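Local coordinates for protein UDP-N-acetylenolpyruvoylglucosamine reductase (Listeria monocytogenes, PDB 3TX1) that probably catalyses the NADPH-dependent, FAD-mediated reduction of UDP-N-acetylenolpyruvoylglucosamine to UDP-N-acetylmuramate, a step in building bacterial peptidoglycan, at residues Ser121-Leu125 against Ile126-Lys130; Leu140-Ala143 against Cys144-Gly148; Gly151-His155 against Met156-Ala160. All blocks are in the same frame, centred on the assembly; numbering follows the deposited sequence.

From the N terminus, interaction 1 comes first, where the chain leaves strand 116-120 and starts helix 125-134. Interaction 2 folds the loop between strand 137-138 and helix 150-156, and interaction 3 ends that helix and turns into strand 159-160. The three follow in series; each closes only a local turn, and none nests within or crosses another. Space joins them instead. Leu125 N probably bonds Gly148 O, tying interaction 1 to interaction 2, and Ser121 O probably bonds Gly151 N, tying it to interaction 3. Phe142 and Ile146 pack on the 158-160 region. Together they build part of the FAD-binding domain, and all three reach the cofactor, interaction 1 through Ser121.

Interaction 1: Ser121-Leu125 against Ile126-Lys130; sequences SGAKL and IDTAK
The N-terminal turn of helix 125-134, where the loop after strand 116-120 leads into it, is built where Lys124, the N-cap residue, meets Asp127 and Thr128. Lysine has no side-chain acceptor with which to cap the helix, and here the carbonyl of Lys124 carries the contact. Thr128 N donates to Lys124 O at 3.3 Å, an ordinary helical bond with an N-H...O angle of 150°. The Thr128 hydroxyl, OG1, gives a second bond to the same Lys124 O, at 2.9 Å. With chi1 at -38°, OG1 lies beside its own backbone N and is turned back toward the N-terminal end of the helix, and the two donors reach the oxygen from opposite faces of the carbonyl plane. Asp127 N adds a weak bond to Lys124 O. One residue further, Ala129 N donates to Leu125 O at 3.1 Å.

The aliphatic stem of Lys124 crosses the Asp127 carboxylate at an angle, Lys124 CB 3.5 Å from Asp127 OD1, whereas Lys124 NZ stays 5.7 Å from that oxygen, too far for a salt bridge. Leu125 points inward instead, against Ala143, Ile146, Ile150 and Ala153. Thr128 also faces the interior, touching Ile110, Ile117 and Ala119, so a residue with both a methyl and a hydroxyl suits the position.

Two donors grip Lys124 O, and the bond gives the hydroxyl of the buried Thr128 a local acceptor. Asp127, in the first turn, probably gains from the positive end of the helix dipole, and the nearby Lys124 ammonium would add to that stabilisation at a distance.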
loop_
_atom_site.group_PDB
_atom_site.type_symbol
_atom_site.label_atom_id
_atom_site.label_comp_id
_atom_site.label_asym_id
_atom_site.label_seq_id
_atom_site.Cartn_x
_atom_site.Cartn_y
_atom_site.Cartn_z
ATOM N N SER A 121 -0.273 -12.411 1.168
ATOM C CA SER A 121 -0.594 -11.000 1.030
ATOM C C SER A 121 0.092 -10.085 2.018
ATOM O O SER A 121 0.050 -8.854 1.862
ATOM C CB SER A 121 -2.090 -10.791 1.065
ATOM O OG SER A 121 -2.558 -11.023 2.364
ATOM N N GLY A 122 0.740 -10.694 3.013
ATOM C CA GLY A 122 1.411 -9.952 4.082
ATOM C C GLY A 122 2.889 -9.856 3.778
ATOM O O GLY A 122 3.638 -9.209 4.504
ATOM N N ALA A 123 3.316 -10.519 2.708
ATOM C CA ALA A 123 4.706 -10.456 2.279
ATOM C C ALA A 123 5.008 -9.080 1.710
ATOM O O ALA A 123 4.129 -8.431 1.160
ATOM C CB ALA A 123 5.006 -11.533 1.234
ATOM N N LYS A 124 6.252 -8.646 1.849
ATOM C CA LYS A 124 6.660 -7.368 1.348
ATOM C C LYS A 124 6.934 -7.560 -0.078
ATOM O O LYS A 124 7.486 -8.582 -0.471
ATOM C CB LYS A 124 7.894 -6.860 2.067
ATOM C CG LYS A 124 7.511 -6.244 3.388
ATOM C CD LYS A 124 8.703 -5.941 4.245
ATOM C CE LYS A 124 8.203 -5.253 5.501
ATOM N NZ LYS A 124 9.363 -4.743 6.289
ATOM N N LEU A 125 6.496 -6.598 -0.871
ATOM C CA LEU A 125 6.738 -6.676 -2.297
ATOM C C LEU A 125 8.235 -6.662 -2.623
ATOM O O LEU A 125 8.645 -7.262 -3.589
ATOM C CB LEU A 125 6.058 -5.525 -3.004
ATOM C CG LEU A 125 6.185 -5.543 -4.513
ATOM C CD1 LEU A 125 5.775 -6.901 -5.048
ATOM C CD2 LEU A 125 5.328 -4.454 -5.148
ATOM N N ILE A 126 9.048 -5.982 -1.827
ATOM C CA ILE A 126 10.442 -5.897 -2.140
ATOM C C ILE A 126 11.119 -7.266 -2.012
ATOM O O ILE A 126 11.969 -7.640 -2.846
ATOM C CB ILE A 126 11.132 -4.795 -1.324
ATOM C CG1 ILE A 126 10.703 -3.432 -1.882
ATOM C CG2 ILE A 126 12.646 -4.957 -1.411
ATOM C CD1 ILE A 126 11.197 -2.200 -1.129
ATOM N N ASP A 127 10.692 -8.028 -0.997
ATOM C CA ASP A 127 11.212 -9.384 -0.752
ATOM C C ASP A 127 10.822 -10.310 -1.895
ATOM O O ASP A 127 11.597 -11.160 -2.306
ATOM C CB ASP A 127 10.710 -9.917 0.577
ATOM C CG ASP A 127 10.954 -8.940 1.725
ATOM O OD1 ASP A 127 10.403 -9.120 2.832
ATOM O OD2 ASP A 127 11.684 -7.962 1.521
ATOM N N THR A 128 9.637 -10.102 -2.447
ATOM C CA THR A 128 9.184 -10.921 -3.555
ATOM C C THR A 128 10.012 -10.628 -4.813
ATOM O O THR A 128 10.273 -11.534 -5.636
ATOM C CB THR A 128 7.681 -10.734 -3.803
ATOM O OG1 THR A 128 7.019 -10.605 -2.539
ATOM C CG2 THR A 128 7.102 -11.907 -4.579
ATOM N N ALA A 129 10.473 -9.386 -4.958
ATOM C CA ALA A 129 11.320 -9.090 -6.113
ATOM C C ALA A 129 12.775 -9.579 -5.879
ATOM O O ALA A 129 13.542 -9.784 -6.831
ATOM C CB ALA A 129 11.249 -7.609 -6.484
ATOM N N LYS A 130 13.144 -9.743 -4.611
ATOM C CA LYS A 130 14.452 -10.262 -4.262
ATOM C C LYS A 130 14.514 -11.747 -4.526
ATOM O O LYS A 130 15.539 -12.273 -4.989
ATOM C CB LYS A 130 14.785 -9.973 -2.794
ATOM C CG LYS A 130 15.437 -8.605 -2.621
ATOM C CD LYS A 130 15.816 -8.187 -1.194
ATOM C CE LYS A 130 16.129 -6.681 -1.231
ATOM N NZ LYS A 130 16.258 -5.979 0.074
#

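Interaction 2: Leu140-Ala143 against Cys144-Gly148. With FAD (flavin-adenine dinucleotide), chain B.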
loop_
_atom_site.group_PDB
_atom_site.type_symbol
_atom_site.label_atom_id
_atom_site.label_comp_id
_atom_site.label_asym_id
_atom_site.label_seq_id
_atom_site.Cartn_x
_atom_site.Cartn_y
_atom_site.Cartn_z
ATOM N N LEU A 140 9.543 -9.125 -12.557
ATOM C CA LEU A 140 9.305 -8.309 -11.354
ATOM C C LEU A 140 10.272 -7.125 -11.141
ATOM O O LEU A 140 10.035 -6.256 -10.299
ATOM C CB LEU A 140 9.275 -9.165 -10.077
ATOM C CG LEU A 140 7.989 -9.893 -9.674
ATOM C CD1 LEU A 140 8.231 -10.535 -8.312
ATOM C CD2 LEU A 140 6.729 -9.018 -9.646
ATOM N N GLU A 141 11.345 -7.074 -11.913
ATOM C CA GLU A 141 12.336 -6.070 -11.663
ATOM C C GLU A 141 11.744 -4.746 -11.203
ATOM O O GLU A 141 12.269 -4.140 -10.258
ATOM C CB GLU A 141 13.237 -5.864 -12.873
ATOM C CG GLU A 141 13.959 -7.109 -13.366
ATOM C CD GLU A 141 13.046 -8.044 -14.146
ATOM O OE1 GLU A 141 11.794 -7.910 -14.024
ATOM O OE2 GLU A 141 13.588 -8.896 -14.884
ATOM N N PHE A 142 10.641 -4.335 -11.838
ATOM C CA PHE A 142 10.025 -3.035 -11.589
ATOM C C PHE A 142 9.597 -2.736 -10.133
ATOM O O PHE A 142 9.326 -1.561 -9.790
ATOM C CB PHE A 142 8.837 -2.798 -12.540
ATOM C CG PHE A 142 7.662 -3.705 -12.288
ATOM C CD1 PHE A 142 6.838 -3.518 -11.184
ATOM C CD2 PHE A 142 7.359 -4.721 -13.162
ATOM C CE1 PHE A 142 5.768 -4.351 -10.944
ATOM C CE2 PHE A 142 6.275 -5.542 -12.936
ATOM C CZ PHE A 142 5.481 -5.360 -11.826
ATOM N N ALA A 143 9.554 -3.789 -9.310
ATOM C CA ALA A 143 9.083 -3.741 -7.946
ATOM C C ALA A 143 10.180 -3.905 -6.890
ATOM O O ALA A 143 9.907 -4.000 -5.693
ATOM C CB ALA A 143 7.985 -4.780 -7.753
ATOM N N CYS A 144 11.430 -3.883 -7.295
ATOM C CA CYS A 144 12.520 -4.060 -6.324
ATOM C C CYS A 144 12.557 -2.878 -5.333
ATOM O O CYS A 144 13.183 -2.964 -4.251
ATOM C CB CYS A 144 13.854 -4.176 -7.076
ATOM S SG CYS A 144 14.216 -2.729 -8.136
ATOM N N GLY A 145 11.894 -1.779 -5.709
ATOM C CA GLY A 145 11.902 -0.592 -4.887
ATOM C C GLY A 145 10.564 -0.079 -4.381
ATOM O O GLY A 145 10.553 0.946 -3.720
ATOM N N ILE A 146 9.461 -0.795 -4.656
ATOM C CA ILE A 146 8.099 -0.389 -4.278
ATOM C C ILE A 146 7.761 -0.947 -2.911
ATOM O O ILE A 146 7.586 -2.150 -2.764
ATOM C CB ILE A 146 7.027 -0.926 -5.261
ATOM C CG1 ILE A 146 7.318 -0.530 -6.715
ATOM C CG2 ILE A 146 5.656 -0.433 -4.862
ATOM C CD1 ILE A 146 6.354 -1.107 -7.751
ATOM N N PRO A 147 7.601 -0.069 -1.918
ATOM C CA PRO A 147 7.344 -0.416 -0.517
ATOM C C PRO A 147 5.988 -1.043 -0.383
ATOM O O PRO A 147 5.209 -1.009 -1.344
ATOM C CB PRO A 147 7.316 0.954 0.180
ATOM C CG PRO A 147 7.986 1.904 -0.777
ATOM C CD PRO A 147 7.538 1.385 -2.110
ATOM N N GLY A 148 5.695 -1.640 0.770
ATOM C CA GLY A 148 4.366 -2.183 0.985
ATOM C C GLY A 148 4.218 -3.682 0.860
ATOM O O GLY A 148 5.168 -4.397 0.552
HETATM P PA FAD B . -1.574 0.161 2.239
HETATM O O1A FAD B . -1.538 -0.487 3.582
HETATM O O2A FAD B . -1.026 1.550 2.072
HETATM O O5B FAD B . -3.091 0.267 1.748
HETATM C C5B FAD B . -3.188 0.372 0.331
HETATM C C4B FAD B . -4.565 -0.001 -0.177
HETATM O O4B FAD B . -4.637 -1.394 -0.438
HETATM C C3B FAD B . -5.723 0.303 0.747
HETATM O O3B FAD B . -6.885 0.471 -0.103
HETATM C C2B FAD B . -5.836 -1.017 1.508
HETATM O O2B FAD B . -7.080 -1.313 2.172
HETATM C C1B FAD B . -5.634 -1.989 0.383
HETATM N N9A FAD B . -5.046 -3.218 0.883
HETATM C C8A FAD B . -3.912 -3.365 1.585
HETATM N N7A FAD B . -3.677 -4.694 1.769
HETATM C C5A FAD B . -4.652 -5.416 1.173
HETATM C C6A FAD B . -5.051 -6.838 1.009
HETATM N N6A FAD B . -4.340 -7.878 1.529
HETATM N N1A FAD B . -6.174 -7.086 0.301
HETATM C C2A FAD B . -6.911 -6.124 -0.237
HETATM N N3A FAD B . -6.645 -4.823 -0.107
HETATM C C4A FAD B . -5.553 -4.416 0.577
HETATM N N1 FAD B . 3.369 2.597 -5.671
HETATM C C2 FAD B . 3.633 2.271 -6.960
HETATM O O2 FAD B . 2.753 1.719 -7.641
HETATM N N3 FAD B . 4.814 2.473 -7.560
HETATM C C4 FAD B . 5.846 3.050 -6.962
HETATM O O4 FAD B . 6.922 3.258 -7.568
HETATM C C4X FAD B . 5.636 3.435 -5.558
HETATM N N5 FAD B . 6.621 4.013 -4.878
HETATM C C5X FAD B . 6.481 4.385 -3.598
HETATM C C6 FAD B . 7.564 4.964 -2.955
HETATM C C7 FAD B . 7.474 5.333 -1.639
HETATM C C7M FAD B . 8.654 5.976 -0.958
HETATM C C8 FAD B . 6.193 5.077 -0.944
HETATM C C8M FAD B . 6.009 5.458 0.481
HETATM C C9 FAD B . 5.126 4.502 -1.579
HETATM C C9A FAD B . 5.220 4.146 -2.903
HETATM N N10 FAD B . 4.141 3.530 -3.582
HETATM C C10 FAD B . 4.328 3.168 -4.929
HETATM C "C1'" FAD B . 2.854 3.313 -2.897
HETATM C "C2'" FAD B . 2.793 1.958 -2.229
HETATM O "O2'" FAD B . 4.106 1.422 -2.082
HETATM C "C3'" FAD B . 1.994 0.970 -3.058
HETATM O "O3'" FAD B . 0.728 1.572 -3.293
HETATM C "C4'" FAD B . 1.827 -0.336 -2.287
HETATM O "O4'" FAD B . 1.555 -1.434 -3.169
HETATM C "C5'" FAD B . 0.793 -0.238 -1.180
HETATM O "O5'" FAD B . 1.097 -1.246 -0.245
HETATM P P FAD B . 0.546 -1.284 1.235
HETATM O O1P FAD B . 0.647 -2.711 1.637
HETATM O O2P FAD B . 1.335 -0.240 1.948
HETATM O O3P FAD B . -0.939 -0.797 1.138
HETATM O O HOH W 1 11.059 -0.083 -8.003
#
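Ile146 reaches back over the turn with its CD1 methyl, which lies 4.0 Å from Ala143 CB. The same Ile146 CD1 meets the Phe142 ring at its edge, near the ring plane, 4.2 Å from Phe142 CD1. A branched residue suits this place because its two arms serve different neighbours: CG1 and CD1 lie against the Phe142 carbonyl oxygen and the Ala143 backbone, while CG2, anti to the backbone N (chi1 to CG1 is -55°), approaches FAD O2' at 3.7 Å.

Backbone bonds hold the turn beneath these side chains. Cys144 N donates to Glu141 O at 3.1 Å, coming from well above the carbonyl plane, as the tight winding of the 3-10 segment 141-143 makes possible. Ile146 N makes a longer, weak bond of 3.4 Å to Ala143 O. A water donates to Phe142 O at 2.9 Å and accepts a weak bond from Gly145 N, bridging the two peptides where the chain leaves its helical course.

This turn belongs to the loop between strand 137-138 and helix 150-156 of the PCMH-type FAD-binding domain, and its far end lines part of the cofactor pocket. Pro147 O accepts a hydrogen bond of 2.8 Å from the ribityl hydroxyl FAD O2'. Pro147 CG rests against the dimethylbenzene part of the flavin, 3.6 Å from FAD C7, so the rigid ring offers an apolar surface to the isoalloxazine. Gly148 follows with positive phi (103°), and its lack of a side chain leaves room for FAD O5'.

Farther out, Glu141 holds the start of the turn: its carboxylate bonds Ser138 OG and Gly139 N. Helix 217-234 lies alongside, with Leu227 against Cys144 and Arg231 against Ile146, while Leu140 packs on Thr128 and Ala132 of helix 125-134.

Interaction 3: Gly151-His155 against Met156-Ala160; sequences GGALH and MNAGA. With FAD (flavin-adenine dinucleotide), chain B; SO4 (sulfate ion), chain E.
Ala153 and Ala158 meet where helix 150-156 ends in a Schellman motif, and backbone hydrogen bonds define it. Met156 N donates to Gly152 O at 2.8 Å, an i to i+4 bond of the last turn. Ala158 N then reaches back to Ala153 O at 3.1 Å, in the carbonyl plane and on a lone pair, while Asn157 N makes a weak bond to Leu154 O. Between them Asn157 takes a left-handed backbone conformation with positive phi (40°), which asparagine tolerates better than most residues; its side-chain OD1 is held by Ser166 N.

Apolar contact accompanies this wrap: Ala153 CB and Ala158 CB touch at 4.1 Å, the hydrophobic pairing usual across a Schellman turn. Both methyls are small enough to leave space for the ribityl chain of FAD. Gly151 and Gly152, lacking side chains, let the helix lie close against FAD N6A and FAD O5' respectively.

The aromatic contacts centre on His155. Its CG is anti to the backbone N (chi1 -175°), which carries the imidazole out over the adenosine ribose, with FAD C1B against one ring face. Met156 SD lies at the ring edge, 5.1 Å from the His155 centroid, its chain bent at chi2 and chi3. At the same ring's edge, His155 NE2 gives weak bonds to SO4 O4 (3.3 Å) and SO4 O2; Lys316 NZ binds that ion too, which probably came from the crystallisation liquor.

Polar bonds to the flavin come from Gly159. Gly159 N donates to FAD O2 at 2.9 Å, and FAD N3 donates to Gly159 O at 2.7 Å.

This paired donor and acceptor reads the pyrimidine edge of the isoalloxazine and would fix its rotation. Gly159 O, shared by FAD N3 and Arg194 NE, links the flavin edge directly to a predicted active-site residue.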
loop_
_atom_site.group_PDB
_atom_site.type_symbol
_atom_site.label_atom_id
_atom_site.label_comp_id
_atom_site.label_asym_id
_atom_site.label_seq_id
_atom_site.Cartn_x
_atom_site.Cartn_y
_atom_site.Cartn_z
ATOM N N GLY A 151 -0.591 -7.677 -0.676
ATOM C CA GLY A 151 -1.994 -7.366 -0.701
ATOM C C GLY A 151 -2.227 -5.974 -1.220
ATOM O O GLY A 151 -3.178 -5.750 -1.949
ATOM N N GLY A 152 -1.369 -5.032 -0.833
ATOM C CA GLY A 152 -1.537 -3.626 -1.241
ATOM C C GLY A 152 -1.211 -3.523 -2.710
ATOM O O GLY A 152 -1.922 -2.858 -3.491
ATOM N N ALA A 153 -0.149 -4.230 -3.097
ATOM C CA ALA A 153 0.249 -4.297 -4.493
ATOM C C ALA A 153 -0.897 -4.752 -5.403
ATOM O O ALA A 153 -1.170 -4.097 -6.415
ATOM C CB ALA A 153 1.443 -5.219 -4.673
ATOM N N LEU A 154 -1.582 -5.845 -5.077
ATOM C CA LEU A 154 -2.642 -6.254 -6.001
ATOM C C LEU A 154 -3.794 -5.252 -5.960
ATOM O O LEU A 154 -4.458 -4.970 -6.978
ATOM C CB LEU A 154 -3.170 -7.656 -5.746
ATOM C CG LEU A 154 -2.183 -8.798 -5.605
ATOM C CD1 LEU A 154 -2.857 -10.047 -6.121
ATOM C CD2 LEU A 154 -0.874 -8.591 -6.332
ATOM N N HIS A 155 -4.019 -4.703 -4.775
ATOM C CA HIS A 155 -5.108 -3.797 -4.638
ATOM C C HIS A 155 -4.866 -2.575 -5.491
ATOM O O HIS A 155 -5.766 -2.092 -6.168
ATOM C CB HIS A 155 -5.356 -3.452 -3.182
ATOM C CG HIS A 155 -6.552 -2.595 -2.999
ATOM N ND1 HIS A 155 -7.803 -3.109 -2.863
ATOM C CD2 HIS A 155 -6.695 -1.214 -3.034
ATOM C CE1 HIS A 155 -8.694 -2.097 -2.771
ATOM N NE2 HIS A 155 -8.012 -0.936 -2.866
ATOM N N MET A 156 -3.623 -2.118 -5.528
ATOM C CA MET A 156 -3.281 -0.920 -6.269
ATOM C C MET A 156 -2.791 -1.122 -7.707
ATOM O O MET A 156 -2.467 -0.156 -8.386
ATOM C CB MET A 156 -2.145 -0.239 -5.521
ATOM C CG MET A 156 -2.477 0.183 -4.110
ATOM S SD MET A 156 -3.840 1.356 -4.095
ATOM C CE MET A 156 -3.481 2.345 -5.547
ATOM N N ASN A 157 -2.733 -2.359 -8.181
ATOM C CA ASN A 157 -2.052 -2.656 -9.446
ATOM C C ASN A 157 -0.779 -1.825 -9.497
ATOM O O ASN A 157 -0.517 -1.029 -10.426
ATOM C CB ASN A 157 -2.879 -2.468 -10.701
ATOM C CG ASN A 157 -2.219 -3.145 -11.897
ATOM O OD1 ASN A 157 -1.501 -4.164 -11.733
ATOM N ND2 ASN A 157 -2.432 -2.592 -13.099
ATOM N N ALA A 158 0.013 -2.043 -8.456
ATOM C CA ALA A 158 1.230 -1.313 -8.221
ATOM C C ALA A 158 2.156 -1.397 -9.435
ATOM O O ALA A 158 2.322 -2.457 -10.033
ATOM C CB ALA A 158 1.890 -1.861 -6.956
ATOM N N GLY A 159 2.761 -0.279 -9.798
ATOM C CA GLY A 159 3.680 -0.294 -10.924
ATOM C C GLY A 159 4.709 0.801 -10.858
ATOM O O GLY A 159 4.533 1.746 -10.138
ATOM N N ALA A 160 5.797 0.656 -11.603
ATOM C CA ALA A 160 6.846 1.663 -11.649
ATOM C C ALA A 160 7.795 1.364 -12.802
ATOM O O ALA A 160 8.116 0.209 -13.044
ATOM C CB ALA A 160 7.607 1.710 -10.331
HETATM P PA FAD B . -1.574 0.161 2.239
HETATM O O1A FAD B . -1.538 -0.487 3.582
HETATM O O2A FAD B . -1.026 1.550 2.072
HETATM O O5B FAD B . -3.091 0.267 1.748
HETATM C C5B FAD B . -3.188 0.372 0.331
HETATM C C4B FAD B . -4.565 -0.001 -0.177
HETATM O O4B FAD B . -4.637 -1.394 -0.438
HETATM C C3B FAD B . -5.723 0.303 0.747
HETATM O O3B FAD B . -6.885 0.471 -0.103
HETATM C C2B FAD B . -5.836 -1.017 1.508
HETATM O O2B FAD B . -7.080 -1.313 2.172
HETATM C C1B FAD B . -5.634 -1.989 0.383
HETATM N N9A FAD B . -5.046 -3.218 0.883
HETATM C C8A FAD B . -3.912 -3.365 1.585
HETATM N N7A FAD B . -3.677 -4.694 1.769
HETATM C C5A FAD B . -4.652 -5.416 1.173
HETATM C C6A FAD B . -5.051 -6.838 1.009
HETATM N N6A FAD B . -4.340 -7.878 1.529
HETATM N N1A FAD B . -6.174 -7.086 0.301
HETATM C C2A FAD B . -6.911 -6.124 -0.237
HETATM N N3A FAD B . -6.645 -4.823 -0.107
HETATM C C4A FAD B . -5.553 -4.416 0.577
HETATM N N1 FAD B . 3.369 2.597 -5.671
HETATM C C2 FAD B . 3.633 2.271 -6.960
HETATM O O2 FAD B . 2.753 1.719 -7.641
HETATM N N3 FAD B . 4.814 2.473 -7.560
HETATM C C4 FAD B . 5.846 3.050 -6.962
HETATM O O4 FAD B . 6.922 3.258 -7.568
HETATM C C4X FAD B . 5.636 3.435 -5.558
HETATM N N5 FAD B . 6.621 4.013 -4.878
HETATM C C5X FAD B . 6.481 4.385 -3.598
HETATM C C6 FAD B . 7.564 4.964 -2.955
HETATM C C7 FAD B . 7.474 5.333 -1.639
HETATM C C7M FAD B . 8.654 5.976 -0.958
HETATM C C8 FAD B . 6.193 5.077 -0.944
HETATM C C8M FAD B . 6.009 5.458 0.481
HETATM C C9 FAD B . 5.126 4.502 -1.579
HETATM C C9A FAD B . 5.220 4.146 -2.903
HETATM N N10 FAD B . 4.141 3.530 -3.582
HETATM C C10 FAD B . 4.328 3.168 -4.929
HETATM C "C1'" FAD B . 2.854 3.313 -2.897
HETATM C "C2'" FAD B . 2.793 1.958 -2.229
HETATM O "O2'" FAD B . 4.106 1.422 -2.082
HETATM C "C3'" FAD B . 1.994 0.970 -3.058
HETATM O "O3'" FAD B . 0.728 1.572 -3.293
HETATM C "C4'" FAD B . 1.827 -0.336 -2.287
HETATM O "O4'" FAD B . 1.555 -1.434 -3.169
HETATM C "C5'" FAD B . 0.793 -0.238 -1.180
HETATM O "O5'" FAD B . 1.097 -1.246 -0.245
HETATM P P FAD B . 0.546 -1.284 1.235
HETATM O O1P FAD B . 0.647 -2.711 1.637
HETATM O O2P FAD B . 1.335 -0.240 1.948
HETATM O O3P FAD B . -0.939 -0.797 1.138
HETATM S S SO4 E . -10.483 1.463 -3.077
HETATM O O1 SO4 E . -11.038 0.099 -3.276
HETATM O O2 SO4 E . -9.517 1.765 -4.162
HETATM O O3 SO4 E . -11.589 2.450 -3.076
HETATM O O4 SO4 E . -9.792 1.558 -1.769
#